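CCHC-type domain-containing protein (Trypanosoma brucei brucei, PDB 7C47) probably acts as a 3'-5' RNA exonuclease of the RNase D type, binding manganese ions and nucleotides and carrying zinc knuckles. Local coordinates at residues Q125-A130 / V210-V215. Sequence-based numbering, arbitrary orientation.
Sequences QVFFTA and VDVVAV. With C5P (cytidine-5'-monophosphate), chain D.
Phe127 and Val215 bring the two backbones together, their CA atoms 5.9 Å apart, where a turn of helix 124-136 meets the start of helix 212-226. Asp211 is the N-cap of the latter, and the extended Val210 just before it runs past Ala130, CA to CA 7.2 Å. No hydrogen bond joins the segments; the contact is apolar. Both methyls of Val215 lie on one side of the Phe127 ring. Its CG2 sits over the centre of that face in a CH-pi contact, 3.8 Å from the centroid and 10° off the normal, while CG1, anti to the backbone N (chi1 -175°), reaches the Phe127 backbone at CA, 3.6 Å away. Val212 approaches from another direction: its CG2 lies in the ring plane, 3.8 Å from Phe127 CZ. Methyl groups thus meet the ring over a face and at its far edge. Further along, Val210 CG2 packs on the carbonyl O of Ala130 at 3.6 Å, and the Ala130 methyl lies near Val215 CG2. From the same helical turn, Gln125 extends to the nucleotide, giving a nearly straight hydrogen bond from NE2 to O2' of the cytidine monophosphate (2.8 Å, 163°); its OE1 is held by Arg141. Leu122, on strand 121-123 at one edge of the sheet, touches Phe127, Val212 and Val215, so helix 212-226 packs against both this edge of the exonuclease sheet and the helix that follows it.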
ATOM      1  N   GLN A 125      -2.922  -0.573  -0.923  1.00 20.33           N
ATOM      2  CA  GLN A 125      -3.772   0.458  -0.332  1.00 20.75           C
ATOM      3  C   GLN A 125      -5.230   0.161  -0.668  1.00 20.81           C
ATOM      4  O   GLN A 125      -6.087   0.188   0.212  1.00 20.78           O
ATOM      5  CB  GLN A 125      -3.401   1.853  -0.830  1.00 21.01           C
ATOM      6  CG  GLN A 125      -4.094   2.962  -0.054  1.00 21.36           C
ATOM      7  CD  GLN A 125      -3.840   4.340  -0.628  1.00 21.63           C
ATOM      8  OE1 GLN A 125      -3.996   4.565  -1.826  1.00 21.97           O
ATOM      9  NE2 GLN A 125      -3.464   5.277   0.229  1.00 21.92           N
ATOM     10  N   VAL A 126      -5.488  -0.129  -1.943  1.00 20.76           N
ATOM     11  CA  VAL A 126      -6.829  -0.480  -2.430  1.00 20.75           C
ATOM     12  C   VAL A 126      -7.327  -1.770  -1.770  1.00 20.78           C
ATOM     13  O   VAL A 126      -8.501  -1.866  -1.413  1.00 20.78           O
ATOM     14  CB  VAL A 126      -6.855  -0.596  -3.978  1.00 20.83           C
ATOM     15  CG1 VAL A 126      -8.164  -1.188  -4.484  1.00 20.79           C
ATOM     16  CG2 VAL A 126      -6.612   0.773  -4.615  1.00 21.29           C
ATOM     17  N   PHE A 127      -6.432  -2.747  -1.620  1.00 21.12           N
ATOM     18  CA  PHE A 127      -6.719  -3.986  -0.882  1.00 21.41           C
ATOM     19  C   PHE A 127      -7.258  -3.656   0.517  1.00 21.90           C
ATOM     20  O   PHE A 127      -8.309  -4.156   0.902  1.00 22.14           O
ATOM     21  CB  PHE A 127      -5.451  -4.853  -0.760  1.00 21.60           C
ATOM     22  CG  PHE A 127      -5.708  -6.346  -0.684  1.00 21.88           C
ATOM     23  CD1 PHE A 127      -6.719  -6.885   0.113  1.00 21.92           C
ATOM     24  CD2 PHE A 127      -4.898  -7.227  -1.400  1.00 22.22           C
ATOM     25  CE1 PHE A 127      -6.924  -8.260   0.174  1.00 22.49           C
ATOM     26  CE2 PHE A 127      -5.101  -8.600  -1.344  1.00 22.40           C
ATOM     27  CZ  PHE A 127      -6.114  -9.121  -0.555  1.00 22.16           C
ATOM     28  N   PHE A 128      -6.546  -2.815   1.262  1.00 22.46           N
ATOM     29  CA  PHE A 128      -6.975  -2.444   2.611  1.00 22.91           C
ATOM     30  C   PHE A 128      -8.349  -1.784   2.593  1.00 22.94           C
ATOM     31  O   PHE A 128      -9.207  -2.146   3.383  1.00 23.32           O
ATOM     32  CB  PHE A 128      -5.964  -1.525   3.297  1.00 23.72           C
ATOM     33  CG  PHE A 128      -6.266  -1.276   4.755  1.00 24.52           C
ATOM     34  CD1 PHE A 128      -6.002  -2.254   5.709  1.00 25.09           C
ATOM     35  CD2 PHE A 128      -6.830  -0.071   5.171  1.00 24.72           C
ATOM     36  CE1 PHE A 128      -6.280  -2.032   7.053  1.00 25.54           C
ATOM     37  CE2 PHE A 128      -7.112   0.157   6.511  1.00 25.21           C
ATOM     38  CZ  PHE A 128      -6.837  -0.825   7.454  1.00 25.46           C
ATOM     39  N   THR A 129      -8.553  -0.835   1.679  1.00 22.92           N
ATOM     40  CA  THR A 129      -9.848  -0.160   1.531  1.00 22.81           C
ATOM     41  C   THR A 129     -10.964  -1.134   1.139  1.00 23.04           C
ATOM     42  O   THR A 129     -12.110  -0.963   1.566  1.00 23.90           O
ATOM     43  CB  THR A 129      -9.759   0.983   0.502  1.00 22.93           C
ATOM     44  OG1 THR A 129      -8.795   1.942   0.951  1.00 23.32           O
ATOM     45  CG2 THR A 129     -11.105   1.685   0.307  1.00 22.75           C
ATOM     46  N   ALA A 130     -10.629  -2.139   0.332  1.00 22.59           N
ATOM     47  CA  ALA A 130     -11.584  -3.180  -0.057  1.00 22.82           C
ATOM     48  C   ALA A 130     -12.032  -4.033   1.133  1.00 23.03           C
ATOM     49  O   ALA A 130     -13.186  -4.466   1.187  1.00 22.50           O
ATOM     50  CB  ALA A 130     -10.995  -4.065  -1.149  1.00 23.02           C
ATOM     51  N   VAL A 210     -11.577 -10.609   1.736  1.00 34.16           N
ATOM     52  CA  VAL A 210     -11.680 -10.343   0.296  1.00 33.53           C
ATOM     53  C   VAL A 210     -10.688 -11.227  -0.461  1.00 33.12           C
ATOM     54  O   VAL A 210      -9.554 -11.411  -0.017  1.00 33.40           O
ATOM     55  CB  VAL A 210     -11.388  -8.855  -0.019  1.00 33.88           C
ATOM     56  CG1 VAL A 210     -11.446  -8.590  -1.520  1.00 33.65           C
ATOM     57  CG2 VAL A 210     -12.371  -7.956   0.720  1.00 34.21           C
ATOM     58  N   ASP A 211     -11.118 -11.756  -1.607  1.00 32.55           N
ATOM     59  CA  ASP A 211     -10.258 -12.569  -2.467  1.00 33.69           C
ATOM     60  C   ASP A 211      -9.227 -11.691  -3.196  1.00 31.74           C
ATOM     61  O   ASP A 211      -9.538 -10.580  -3.633  1.00 30.25           O
ATOM     62  CB  ASP A 211     -11.114 -13.348  -3.482  1.00 36.87           C
ATOM     63  CG  ASP A 211     -10.306 -14.355  -4.315  1.00 40.70           C
ATOM     64  OD1 ASP A 211      -9.188 -14.757  -3.908  1.00 43.06           O
ATOM     65  OD2 ASP A 211     -10.811 -14.760  -5.388  1.00 43.36           O
ATOM     66  N   VAL A 212      -8.012 -12.215  -3.340  1.00 30.01           N
ATOM     67  CA  VAL A 212      -6.905 -11.492  -3.971  1.00 29.05           C
ATOM     68  C   VAL A 212      -7.203 -11.194  -5.443  1.00 28.41           C
ATOM     69  O   VAL A 212      -6.879 -10.112  -5.936  1.00 27.35           O
ATOM     70  CB  VAL A 212      -5.566 -12.262  -3.835  1.00 28.60           C
ATOM     71  CG1 VAL A 212      -4.448 -11.589  -4.625  1.00 28.35           C
ATOM     72  CG2 VAL A 212      -5.170 -12.370  -2.367  1.00 28.95           C
ATOM     73  N   VAL A 213      -7.830 -12.150  -6.125  1.00 28.23           N
ATOM     74  CA  VAL A 213      -8.216 -12.000  -7.535  1.00 28.06           C
ATOM     75  C   VAL A 213      -9.192 -10.834  -7.737  1.00 27.23           C
ATOM     76  O   VAL A 213      -9.117 -10.134  -8.746  1.00 28.55           O
ATOM     77  CB  VAL A 213      -8.793 -13.325  -8.107  1.00 28.67           C
ATOM     78  CG1 VAL A 213      -9.446 -13.128  -9.475  1.00 28.90           C
ATOM     79  CG2 VAL A 213      -7.688 -14.375  -8.200  1.00 28.84           C
ATOM     80  N   ALA A 214     -10.093 -10.620  -6.785  1.00 26.23           N
ATOM     81  CA  ALA A 214     -11.021  -9.486  -6.854  1.00 25.35           C
ATOM     82  C   ALA A 214     -10.294  -8.134  -6.755  1.00 25.03           C
ATOM     83  O   ALA A 214     -10.645  -7.191  -7.459  1.00 24.18           O
ATOM     84  CB  ALA A 214     -12.086  -9.603  -5.775  1.00 24.97           C
ATOM     85  N   VAL A 215      -9.276  -8.056  -5.897  1.00 24.92           N
ATOM     86  CA  VAL A 215      -8.496  -6.824  -5.731  1.00 25.28           C
ATOM     87  C   VAL A 215      -7.551  -6.626  -6.923  1.00 25.71           C
ATOM     88  O   VAL A 215      -7.273  -5.490  -7.302  1.00 26.11           O
ATOM     89  CB  VAL A 215      -7.713  -6.794  -4.391  1.00 25.15           C
ATOM     90  CG1 VAL A 215      -7.000  -5.458  -4.194  1.00 25.02           C
ATOM     91  CG2 VAL A 215      -8.649  -7.049  -3.217  1.00 24.88           C
TER
HETATM   92  O3P C5P D 403      -3.829  10.548   5.620  1.00 54.37           O
HETATM   93  P   C5P D 403      -4.930  10.912   4.689  1.00 55.29           P
HETATM   94  O1P C5P D 403      -4.925  12.385   4.505  1.00 55.32           O
HETATM   95  O2P C5P D 403      -6.172  10.239   5.160  1.00 56.14           O
HETATM   96  O5' C5P D 403      -4.474  10.260   3.308  1.00 54.26           O
HETATM   97  C5' C5P D 403      -4.775   8.887   3.003  1.00 51.69           C
HETATM   98  C4' C5P D 403      -4.218   8.491   1.655  1.00 50.68           C
HETATM   99  O4' C5P D 403      -5.014   9.098   0.604  1.00 49.72           O
HETATM  100  C3' C5P D 403      -2.782   8.903   1.359  1.00 49.92           C
HETATM  101  O3' C5P D 403      -1.853   7.949   1.856  1.00 49.35           O
HETATM  102  C2' C5P D 403      -2.762   8.963  -0.166  1.00 50.08           C
HETATM  103  O2' C5P D 403      -2.485   7.729  -0.800  1.00 48.91           O
HETATM  104  C1' C5P D 403      -4.178   9.457  -0.482  1.00 49.94           C
HETATM  105  N1  C5P D 403      -4.266  10.916  -0.693  1.00 50.99           N
HETATM  106  C2  C5P D 403      -3.757  11.455  -1.881  1.00 50.85           C
HETATM  107  N3  C5P D 403      -3.829  12.793  -2.085  1.00 51.86           N
HETATM  108  C4  C5P D 403      -4.377  13.581  -1.156  1.00 51.99           C
HETATM  109  C5  C5P D 403      -4.905  13.058   0.061  1.00 51.52           C
HETATM  110  C6  C5P D 403      -4.827  11.734   0.251  1.00 51.43           C
HETATM  111  O2  C5P D 403      -3.252  10.693  -2.719  1.00 49.94           O
HETATM  112  N4  C5P D 403      -4.431  14.893  -1.401  1.00 51.90           N